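Local atomic coordinates of Lmo0488 protein (Listeria monocytogenes serovar 1/2a, PDB entry 5TED), a protein that acts as a LysR-type transcriptional regulator that activates protocatechuate biosynthesis genes when shikimate binds to its effector-binding domain, the part described here. Residues H2-L7 with D33-F38; S104-S109 with C133-D138; L144-Y149 with Y163-L168. One frame throughout, in Å; residues are numbered along the deposited sequence.

Contact 1: H2-L7 with D33-F38; sequences HGNIDL and DITFSF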
loop_
_atom_site.group_PDB
_atom_site.type_symbol
_atom_site.label_atom_id
_atom_site.label_comp_id
_atom_site.label_asym_id
_atom_site.label_seq_id
_atom_site.Cartn_x
_atom_site.Cartn_y
_atom_site.Cartn_z
ATOM N N HIS A 2 -5.457 26.658 -13.119
ATOM C CA HIS A 2 -4.087 26.171 -13.077
ATOM C C HIS A 2 -3.680 26.035 -11.615
ATOM O O HIS A 2 -4.494 26.200 -10.706
ATOM C CB HIS A 2 -3.159 27.087 -13.879
ATOM C CG HIS A 2 -2.957 28.438 -13.269
ATOM N ND1 HIS A 2 -3.802 29.497 -13.514
ATOM C CD2 HIS A 2 -1.993 28.908 -12.439
ATOM C CE1 HIS A 2 -3.373 30.558 -12.853
ATOM N NE2 HIS A 2 -2.281 30.226 -12.190
ATOM N N GLY A 3 -2.424 25.715 -11.378
ATOM C CA GLY A 3 -2.012 25.407 -10.027
ATOM C C GLY A 3 -1.983 23.915 -9.775
ATOM O O GLY A 3 -2.341 23.085 -10.620
ATOM N N ASN A 4 -1.552 23.594 -8.563
ATOM C CA ASN A 4 -1.338 22.231 -8.121
ATOM C C ASN A 4 -2.326 21.877 -7.023
ATOM O O ASN A 4 -2.770 22.742 -6.267
ATOM C CB ASN A 4 0.078 22.047 -7.586
ATOM C CG ASN A 4 0.334 20.629 -7.127
ATOM O OD1 ASN A 4 0.443 19.721 -7.942
ATOM N ND2 ASN A 4 0.438 20.430 -5.814
ATOM N N ILE A 5 -2.672 20.595 -6.956
ATOM C CA ILE A 5 -3.525 20.059 -5.905
ATOM C C ILE A 5 -2.762 18.939 -5.219
ATOM O O ILE A 5 -2.365 17.958 -5.864
ATOM C CB ILE A 5 -4.870 19.538 -6.436
ATOM C CG1 ILE A 5 -5.676 20.681 -7.046
ATOM C CG2 ILE A 5 -5.637 18.825 -5.294
ATOM C CD1 ILE A 5 -6.872 20.227 -7.841
ATOM N N ASP A 6 -2.547 19.084 -3.920
ATOM C CA ASP A 6 -1.967 18.005 -3.132
ATOM C C ASP A 6 -3.109 17.222 -2.511
ATOM O O ASP A 6 -3.809 17.723 -1.624
ATOM C CB ASP A 6 -1.022 18.543 -2.067
ATOM C CG ASP A 6 0.236 19.123 -2.663
ATOM O OD1 ASP A 6 0.789 18.518 -3.617
ATOM O OD2 ASP A 6 0.658 20.178 -2.179
ATOM N N LEU A 7 -3.282 15.985 -2.961
ATOM C CA LEU A 7 -4.410 15.165 -2.542
ATOM C C LEU A 7 -3.891 13.968 -1.759
ATOM O O LEU A 7 -3.138 13.149 -2.298
ATOM C CB LEU A 7 -5.198 14.720 -3.770
ATOM C CG LEU A 7 -6.392 13.827 -3.489
ATOM C CD1 LEU A 7 -7.474 14.657 -2.749
ATOM C CD2 LEU A 7 -6.869 13.311 -4.839
ATOM N N ASP A 33 -4.439 21.980 -17.326
ATOM C CA ASP A 33 -3.181 22.509 -16.817
ATOM C C ASP A 33 -3.018 22.335 -15.311
ATOM O O ASP A 33 -1.978 22.716 -14.773
ATOM C CB ASP A 33 -3.052 23.992 -17.165
ATOM C CG ASP A 33 -2.960 24.230 -18.656
ATOM O OD1 ASP A 33 -2.639 23.274 -19.392
ATOM O OD2 ASP A 33 -3.201 25.381 -19.078
ATOM N N ILE A 34 -4.032 21.825 -14.613
ATOM C CA ILE A 34 -3.889 21.592 -13.179
ATOM C C ILE A 34 -2.947 20.411 -12.956
ATOM O O ILE A 34 -2.947 19.445 -13.728
ATOM C CB ILE A 34 -5.269 21.329 -12.564
ATOM C CG1 ILE A 34 -6.159 22.563 -12.733
ATOM C CG2 ILE A 34 -5.137 20.862 -11.084
ATOM C CD1 ILE A 34 -7.569 22.346 -12.296
ATOM N N THR A 35 -2.114 20.484 -11.923
ATOM C CA THR A 35 -1.244 19.357 -11.613
ATOM C C THR A 35 -1.607 18.795 -10.245
ATOM O O THR A 35 -2.247 19.464 -9.434
ATOM C CB THR A 35 0.232 19.761 -11.627
ATOM O OG1 THR A 35 0.506 20.676 -10.542
ATOM C CG2 THR A 35 0.529 20.450 -12.944
ATOM N N PHE A 36 -1.190 17.554 -9.990
ATOM C CA PHE A 36 -1.475 16.874 -8.735
ATOM C C PHE A 36 -0.204 16.265 -8.161
ATOM O O PHE A 36 0.706 15.870 -8.898
ATOM C CB PHE A 36 -2.462 15.718 -8.893
ATOM C CG PHE A 36 -3.876 16.114 -9.185
ATOM C CD1 PHE A 36 -4.279 16.416 -10.474
ATOM C CD2 PHE A 36 -4.824 16.106 -8.171
ATOM C CE1 PHE A 36 -5.602 16.744 -10.747
ATOM C CE2 PHE A 36 -6.146 16.421 -8.437
ATOM C CZ PHE A 36 -6.530 16.739 -9.726
ATOM N N SER A 37 -0.175 16.150 -6.836
ATOM C CA SER A 37 0.674 15.191 -6.141
ATOM C C SER A 37 -0.223 14.350 -5.246
ATOM O O SER A 37 -1.171 14.876 -4.656
ATOM C CB SER A 37 1.771 15.887 -5.340
ATOM O OG SER A 37 2.890 16.135 -6.182
ATOM N N PHE A 38 0.005 13.036 -5.240
ATOM C CA PHE A 38 -0.870 12.079 -4.573
ATOM C C PHE A 38 -0.153 11.425 -3.400
ATOM O O PHE A 38 0.930 10.856 -3.572
ATOM C CB PHE A 38 -1.324 11.003 -5.553
ATOM C CG PHE A 38 -2.031 11.550 -6.746
ATOM C CD1 PHE A 38 -3.303 12.064 -6.621
ATOM C CD2 PHE A 38 -1.413 11.565 -7.988
ATOM C CE1 PHE A 38 -3.967 12.572 -7.713
ATOM C CE2 PHE A 38 -2.057 12.093 -9.081
ATOM C CZ PHE A 38 -3.356 12.588 -8.941
HETATM O O HOH W 1 -0.789 24.527 -13.651
HETATM O O HOH W 2 2.688 18.159 -7.969
#
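The first beta-alpha-beta unit of the LysR effector-binding domain brings strands 4-10 and 35-41 side by side in parallel, and Ile5 pairs with Phe36 at the centre of this contact. The backbone ladder zigzags from Thr35 N to Gly3 O, from Ile5 N to Thr35 O (2.8 Å), from Ser37 N to Ile5 O and from Leu7 N to Ser37 O. On one face Asn4 carries the polar contact. With CG anti to the backbone N (chi1 -179°), its side chain crosses that of Thr35 at about a right angle, and Asn4 OD1 accepts a hydrogen bond from Thr35 OG1, 2.8 Å away, on a lone pair in the carbonyl plane. A weak bond from Asn4 ND2 to Asp6 OD1 helps hold the amide's rotation. On the other face Ile5 lies alongside Phe36, Ile5 CB standing 3.8 Å from Phe36 CD2, while Ile5 CD1 meets Ile34 CG2 at 3.7 Å. Farther along, Leu7 CD2 sits at the edge of the Phe38 ring, 4.2 Å from Phe38 CE1. This apolar face is covered by helix 17-26, through Phe25, Val18 and Val22, and by helix 191-208, where Phe196 meets the Phe36 ring edge-to-face.

Contact 2: S104-S109 with C133-D138; sequences SYIFFS and CYVEED. With SKM ((3R,4S,5R)-3,4,5-trihydroxycyclohex-1-ene-1-carboxylic acid), chain D.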
loop_
_atom_site.group_PDB
_atom_site.type_symbol
_atom_site.label_atom_id
_atom_site.label_comp_id
_atom_site.label_asym_id
_atom_site.label_seq_id
_atom_site.Cartn_x
_atom_site.Cartn_y
_atom_site.Cartn_z
ATOM N N SER A 104 -8.884 -16.501 14.841
ATOM C CA SER A 104 -7.898 -15.444 15.057
ATOM C C SER A 104 -7.870 -14.443 13.898
ATOM O O SER A 104 -7.757 -14.829 12.726
ATOM C CB SER A 104 -6.505 -16.046 15.253
ATOM O OG SER A 104 -5.553 -15.014 15.433
ATOM N N TYR A 105 -7.915 -13.151 14.233
ATOM C CA TYR A 105 -7.983 -12.089 13.242
ATOM C C TYR A 105 -6.615 -11.516 12.914
ATOM O O TYR A 105 -5.728 -11.414 13.769
ATOM C CB TYR A 105 -8.867 -10.943 13.728
ATOM C CG TYR A 105 -10.308 -11.098 13.346
ATOM C CD1 TYR A 105 -11.170 -11.863 14.131
ATOM C CD2 TYR A 105 -10.817 -10.475 12.212
ATOM C CE1 TYR A 105 -12.498 -12.020 13.790
ATOM C CE2 TYR A 105 -12.144 -10.610 11.867
ATOM C CZ TYR A 105 -12.980 -11.375 12.668
ATOM O OH TYR A 105 -14.282 -11.526 12.315
ATOM N N ILE A 106 -6.481 -11.127 11.652
ATOM C CA ILE A 106 -5.523 -10.127 11.207
ATOM C C ILE A 106 -6.319 -8.829 11.233
ATOM O O ILE A 106 -7.191 -8.604 10.387
ATOM C CB ILE A 106 -4.987 -10.438 9.809
ATOM C CG1 ILE A 106 -4.218 -11.764 9.822
ATOM C CG2 ILE A 106 -4.125 -9.279 9.295
ATOM C CD1 ILE A 106 -4.376 -12.538 8.551
ATOM N N PHE A 107 -6.062 -8.004 12.242
ATOM C CA PHE A 107 -6.872 -6.840 12.574
ATOM C C PHE A 107 -6.208 -5.562 12.080
ATOM O O PHE A 107 -4.982 -5.492 11.961
ATOM C CB PHE A 107 -7.067 -6.763 14.095
ATOM C CG PHE A 107 -8.486 -6.480 14.532
ATOM C CD1 PHE A 107 -9.477 -7.426 14.363
ATOM C CD2 PHE A 107 -8.813 -5.278 15.152
ATOM C CE1 PHE A 107 -10.781 -7.179 14.795
ATOM C CE2 PHE A 107 -10.105 -5.018 15.569
ATOM C CZ PHE A 107 -11.094 -5.974 15.388
ATOM N N PHE A 108 -7.024 -4.552 11.776
ATOM C CA PHE A 108 -6.471 -3.245 11.439
ATOM C C PHE A 108 -5.870 -2.582 12.669
ATOM O O PHE A 108 -6.438 -2.645 13.763
ATOM C CB PHE A 108 -7.549 -2.335 10.850
ATOM C CG PHE A 108 -7.846 -2.612 9.398
ATOM C CD1 PHE A 108 -6.918 -2.317 8.416
ATOM C CD2 PHE A 108 -9.046 -3.209 9.026
ATOM C CE1 PHE A 108 -7.185 -2.594 7.077
ATOM C CE2 PHE A 108 -9.311 -3.489 7.698
ATOM C CZ PHE A 108 -8.386 -3.178 6.725
ATOM N N SER A 109 -4.721 -1.932 12.487
ATOM C CA SER A 109 -4.088 -1.203 13.581
ATOM C C SER A 109 -4.914 0.028 13.952
ATOM O O SER A 109 -5.823 0.439 13.233
ATOM C CB SER A 109 -2.677 -0.767 13.196
ATOM O OG SER A 109 -2.738 0.054 12.049
ATOM N N CYS A 133 -2.687 -10.610 15.033
ATOM C CA CYS A 133 -1.693 -9.617 14.640
ATOM C C CYS A 133 -2.412 -8.375 14.130
ATOM O O CYS A 133 -3.619 -8.388 13.882
ATOM C CB CYS A 133 -0.748 -10.163 13.567
ATOM S SG CYS A 133 -1.554 -10.646 12.013
ATOM N N TYR A 134 -1.657 -7.289 13.986
ATOM C CA TYR A 134 -2.186 -6.069 13.393
ATOM C C TYR A 134 -1.447 -5.750 12.101
ATOM O O TYR A 134 -0.251 -6.048 11.957
ATOM C CB TYR A 134 -2.071 -4.866 14.345
ATOM C CG TYR A 134 -2.911 -4.948 15.617
ATOM C CD1 TYR A 134 -4.227 -4.508 15.636
ATOM C CD2 TYR A 134 -2.376 -5.444 16.804
ATOM C CE1 TYR A 134 -4.990 -4.553 16.797
ATOM C CE2 TYR A 134 -3.135 -5.497 17.969
ATOM C CZ TYR A 134 -4.442 -5.055 17.956
ATOM O OH TYR A 134 -5.211 -5.099 19.090
ATOM N N VAL A 135 -2.179 -5.149 11.155
ATOM C CA VAL A 135 -1.605 -4.583 9.934
ATOM C C VAL A 135 -2.348 -3.286 9.638
ATOM O O VAL A 135 -3.489 -3.081 10.063
ATOM C CB VAL A 135 -1.681 -5.516 8.694
ATOM C CG1 VAL A 135 -1.465 -6.963 9.075
ATOM C CG2 VAL A 135 -2.989 -5.350 7.968
ATOM N N GLU A 136 -1.702 -2.418 8.865
ATOM C CA GLU A 136 -2.312 -1.153 8.477
ATOM C C GLU A 136 -2.902 -1.187 7.073
ATOM O O GLU A 136 -4.046 -0.773 6.874
ATOM C CB GLU A 136 -1.299 -0.009 8.579
ATOM C CG GLU A 136 -1.903 1.317 8.128
ATOM C CD GLU A 136 -0.990 2.504 8.379
ATOM O OE1 GLU A 136 -0.376 2.994 7.405
ATOM O OE2 GLU A 136 -0.875 2.921 9.566
ATOM N N GLU A 137 -2.161 -1.694 6.106
ATOM C CA GLU A 137 -2.540 -1.591 4.707
ATOM C C GLU A 137 -3.211 -2.877 4.212
ATOM O O GLU A 137 -2.957 -3.970 4.722
ATOM C CB GLU A 137 -1.306 -1.233 3.881
ATOM C CG GLU A 137 -1.562 -1.079 2.424
ATOM C CD GLU A 137 -1.273 -2.339 1.672
ATOM O OE1 GLU A 137 -0.676 -3.256 2.283
ATOM O OE2 GLU A 137 -1.645 -2.410 0.484
ATOM N N ASP A 138 -4.078 -2.734 3.201
ATOM C CA ASP A 138 -5.018 -3.808 2.876
ATOM C C ASP A 138 -4.345 -4.963 2.161
ATOM O O ASP A 138 -4.707 -6.119 2.392
ATOM C CB ASP A 138 -6.170 -3.262 2.040
ATOM C CG ASP A 138 -6.760 -2.013 2.649
ATOM O OD1 ASP A 138 -6.136 -0.947 2.488
ATOM O OD2 ASP A 138 -7.809 -2.115 3.315
HETATM O O12 SKM D . -6.616 1.129 3.885
HETATM C C8 SKM D . -6.780 0.610 5.202
HETATM C C6 SKM D . -6.105 1.364 6.130
HETATM O O7 SKM D . -6.281 0.846 7.448
HETATM C C5 SKM D . -6.612 2.935 6.200
HETATM C C4 SKM D . -8.068 3.059 6.331
HETATM C C1 SKM D . -8.723 4.357 6.827
HETATM O O2 SKM D . -8.021 5.187 7.473
HETATM O O3 SKM D . -9.954 4.576 6.605
HETATM C C10 SKM D . -8.994 1.833 5.878
HETATM C C9 SKM D . -8.425 0.556 5.569
HETATM O O11 SKM D . -9.092 0.037 4.488
#
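The shikimate pocket takes part of its wall from this contact, where the Phe108 ring lies beside Glu136 O and the Asp138 carboxylate. Asp138 OD1 accepts from shikimate O12 at 2.5 Å and Asp138 OD2 from O11 at 2.8 Å, so one carboxylate grips two hydroxyls of the ligand. The third hydroxyl, O7, donates to Glu136 O at 2.8 Å and also lies 3.4 Å from Phe108 CD1. Glu136 O and Asp138 OD2 both meet the edge of the Phe108 ring, whose plane is turned 63° from that of the carboxylate. Thr43, Ser61, Ser112, Gly113 and Arg177 supply further hydrogen bonds to the ligand. Behind the pocket, strands 104-108 and 130-135 run parallel, joined through helix 115-124 as a beta-alpha-beta unit. Phe107 bonds to the two residues flanking its partner Tyr134, donating from N to Cys133 O and accepting at O from Val135 N; Ser109 N then bonds to Val135 O. Between Ile106 and Cys133 the side chains touch through Ile106 CG1 and Cys133 SG at 3.6 Å. Ile106 CG2 presses on Val135 CG1 at 3.5 Å, and the edge of the Tyr134 ring faces Phe108 O, Tyr134 CD1 lying 3.4 Å from it. Cys133 and Tyr134 also pair with a strand of the second subunit, carrying the sheet across the interface.

Contact 3: L144-Y149 with Y163-L168; sequences LVSVDY and YNVKVL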
loop_
_atom_site.group_PDB
_atom_site.type_symbol
_atom_site.label_atom_id
_atom_site.label_comp_id
_atom_site.label_asym_id
_atom_site.label_seq_id
_atom_site.Cartn_x
_atom_site.Cartn_y
_atom_site.Cartn_z
ATOM N N LEU A 144 -1.753 -11.982 4.236
ATOM C CA LEU A 144 -1.649 -12.904 5.365
ATOM C C LEU A 144 -2.852 -13.839 5.440
ATOM O O LEU A 144 -2.696 -15.010 5.826
ATOM C CB LEU A 144 -1.477 -12.127 6.674
ATOM C CG LEU A 144 -0.123 -11.419 6.823
ATOM C CD1 LEU A 144 -0.213 -10.377 7.920
ATOM C CD2 LEU A 144 0.972 -12.434 7.137
ATOM N N VAL A 145 -4.051 -13.371 5.066
ATOM C CA VAL A 145 -5.190 -14.291 5.052
ATOM C C VAL A 145 -4.936 -15.408 4.059
ATOM O O VAL A 145 -5.264 -16.574 4.309
ATOM C CB VAL A 145 -6.513 -13.568 4.723
ATOM C CG1 VAL A 145 -7.642 -14.597 4.701
ATOM C CG2 VAL A 145 -6.824 -12.511 5.738
ATOM N N SER A 146 -4.303 -15.068 2.929
ATOM C CA SER A 146 -4.067 -16.016 1.851
ATOM C C SER A 146 -3.158 -17.169 2.269
ATOM O O SER A 146 -3.229 -18.248 1.664
ATOM C CB SER A 146 -3.448 -15.269 0.664
ATOM O OG SER A 146 -3.557 -16.018 -0.530
ATOM N N VAL A 147 -2.319 -16.979 3.285
ATOM C CA VAL A 147 -1.523 -18.069 3.834
ATOM C C VAL A 147 -2.162 -18.629 5.105
ATOM O O VAL A 147 -1.503 -19.315 5.888
ATOM C CB VAL A 147 -0.058 -17.653 4.065
ATOM C CG1 VAL A 147 0.615 -17.289 2.730
ATOM C CG2 VAL A 147 0.037 -16.498 5.035
ATOM N N ASP A 148 -3.441 -18.321 5.330
ATOM C CA ASP A 148 -4.198 -18.825 6.474
ATOM C C ASP A 148 -3.508 -18.492 7.792
ATOM O O ASP A 148 -3.559 -19.267 8.753
ATOM C CB ASP A 148 -4.473 -20.330 6.342
ATOM C CG ASP A 148 -5.586 -20.818 7.276
ATOM O OD1 ASP A 148 -6.387 -19.996 7.747
ATOM O OD2 ASP A 148 -5.667 -22.034 7.525
ATOM N N TYR A 149 -2.859 -17.329 7.840
ATOM C CA TYR A 149 -2.316 -16.826 9.091
ATOM C C TYR A 149 -3.416 -16.279 9.996
ATOM O O TYR A 149 -3.203 -16.139 11.204
ATOM C CB TYR A 149 -1.240 -15.763 8.816
ATOM C CG TYR A 149 -0.442 -15.430 10.062
ATOM C CD1 TYR A 149 0.375 -16.383 10.672
ATOM C CD2 TYR A 149 -0.527 -14.180 10.641
ATOM C CE1 TYR A 149 1.094 -16.082 11.836
ATOM C CE2 TYR A 149 0.187 -13.862 11.797
ATOM C CZ TYR A 149 0.994 -14.812 12.387
ATOM O OH TYR A 149 1.685 -14.481 13.533
ATOM N N TYR A 163 -6.325 -13.539 -4.661
ATOM C CA TYR A 163 -5.642 -14.287 -3.621
ATOM C C TYR A 163 -6.420 -15.564 -3.335
ATOM O O TYR A 163 -7.581 -15.706 -3.719
ATOM C CB TYR A 163 -5.487 -13.451 -2.343
ATOM C CG TYR A 163 -4.561 -12.266 -2.501
ATOM C CD1 TYR A 163 -4.990 -11.115 -3.149
ATOM C CD2 TYR A 163 -3.279 -12.282 -1.971
ATOM C CE1 TYR A 163 -4.166 -10.019 -3.290
ATOM C CE2 TYR A 163 -2.431 -11.174 -2.106
ATOM C CZ TYR A 163 -2.889 -10.050 -2.774
ATOM O OH TYR A 163 -2.090 -8.931 -2.923
ATOM N N ASN A 164 -5.757 -16.506 -2.670
ATOM C CA ASN A 164 -6.368 -17.802 -2.360
ATOM C C ASN A 164 -7.259 -17.659 -1.126
ATOM O O ASN A 164 -7.002 -18.230 -0.062
ATOM C CB ASN A 164 -5.292 -18.849 -2.127
ATOM C CG ASN A 164 -4.337 -18.960 -3.277
ATOM O OD1 ASN A 164 -4.745 -18.919 -4.428
ATOM N ND2 ASN A 164 -3.050 -19.113 -2.972
ATOM N N VAL A 165 -8.335 -16.880 -1.292
ATOM C CA VAL A 165 -9.236 -16.546 -0.193
ATOM C C VAL A 165 -10.682 -16.629 -0.664
ATOM O O VAL A 165 -10.986 -16.498 -1.854
ATOM C CB VAL A 165 -8.961 -15.134 0.390
ATOM C CG1 VAL A 165 -7.543 -15.031 0.949
ATOM C CG2 VAL A 165 -9.192 -14.057 -0.677
ATOM N N LYS A 166 -11.574 -16.857 0.290
ATOM C CA LYS A 166 -13.013 -16.808 0.076
ATOM C C LYS A 166 -13.539 -15.536 0.717
ATOM O O LYS A 166 -13.240 -15.271 1.884
ATOM C CB LYS A 166 -13.690 -18.035 0.699
ATOM C CG LYS A 166 -15.211 -17.999 0.719
ATOM C CD LYS A 166 -15.807 -18.103 -0.674
ATOM C CE LYS A 166 -17.318 -18.344 -0.626
ATOM N NZ LYS A 166 -17.677 -19.747 -0.242
ATOM N N VAL A 167 -14.331 -14.761 -0.026
ATOM C CA VAL A 167 -14.894 -13.514 0.483
ATOM C C VAL A 167 -16.326 -13.788 0.923
ATOM O O VAL A 167 -17.144 -14.274 0.130
ATOM C CB VAL A 167 -14.833 -12.391 -0.574
ATOM C CG1 VAL A 167 -15.487 -11.115 -0.051
ATOM C CG2 VAL A 167 -13.393 -12.107 -0.992
ATOM N N LEU A 168 -16.635 -13.488 2.184
ATOM C CA LEU A 168 -17.940 -13.780 2.774
ATOM C C LEU A 168 -18.674 -12.482 3.043
ATOM O O LEU A 168 -18.143 -11.594 3.720
ATOM C CB LEU A 168 -17.806 -14.549 4.093
ATOM C CG LEU A 168 -16.965 -15.816 3.989
ATOM C CD1 LEU A 168 -16.558 -16.322 5.351
ATOM C CD2 LEU A 168 -17.738 -16.867 3.199
HETATM O O HOH W 3 -5.137 -20.273 1.003
HETATM O O HOH W 4 -1.642 -19.270 -0.304
#
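Ser146 reaches from the end of helix 138-146 into the turn at residues 163-165. Its CB lies near the plane of the Tyr163 ring, at the ring edge, 4.0 Å from Tyr163 CD2. Beyond CB, the hydroxyl stands anti to the backbone N (chi1 -163°), which carries OG toward the turn; there Ser146 OG accepts from Asn164 N at 3.1 Å, with a bent N-H...O angle of 142°, and the CB atoms of Tyr163 and Asn164 each lie 3.7 Å from Ser146 OG. The helix closes here in a Schellman motif, with Asp148 at positive phi, Tyr149 N bonded to Leu144 O and Asp148 N to Val145 O. Facing it, Asn164 is the centre of an inverse gamma turn that leads into strand 165-170, so the serine ties a helix end to a strand start. Two waters reinforce the joint: both donate to Ser146 O, one also donating to Asn164 O and the other accepting from Asn164 ND2 at 3.0 Å. Beside this polar link, Val165 CG1 packs against Ser146 CA at 3.7 Å and Val145 CG1 at 3.8 Å, the two valine side chains crossing at about a right angle. Val82 of strand 69-84 touches both valines, and the Tyr163 ring meets His16 of the second subunit with planes about 15° apart.

Contacts 1 and 2 each pair the two parallel strands of a beta-alpha-beta unit, on opposite sides of the chain's centre, their centres about 33 Å apart and their nearest atoms about 14 Å apart. Shikimate is held directly by contact 2. The side chain of Leu7 in contact 1 is about 14 Å from the bound shikimate, and the side chain of Val145 in contact 3 is about 13 Å from the bound shikimate. Contacts 2 and 3 touch: helix 138-146, which follows strand 130-135 in the chain, packs on the strand pair, with Ile106 CD1 3.5 Å from Leu144 CB. In the dimer contact 1 meets these two, with Phe36, Ser37 and Phe38 of one subunit packing on Tyr149, Tyr134 and Leu144 of the other.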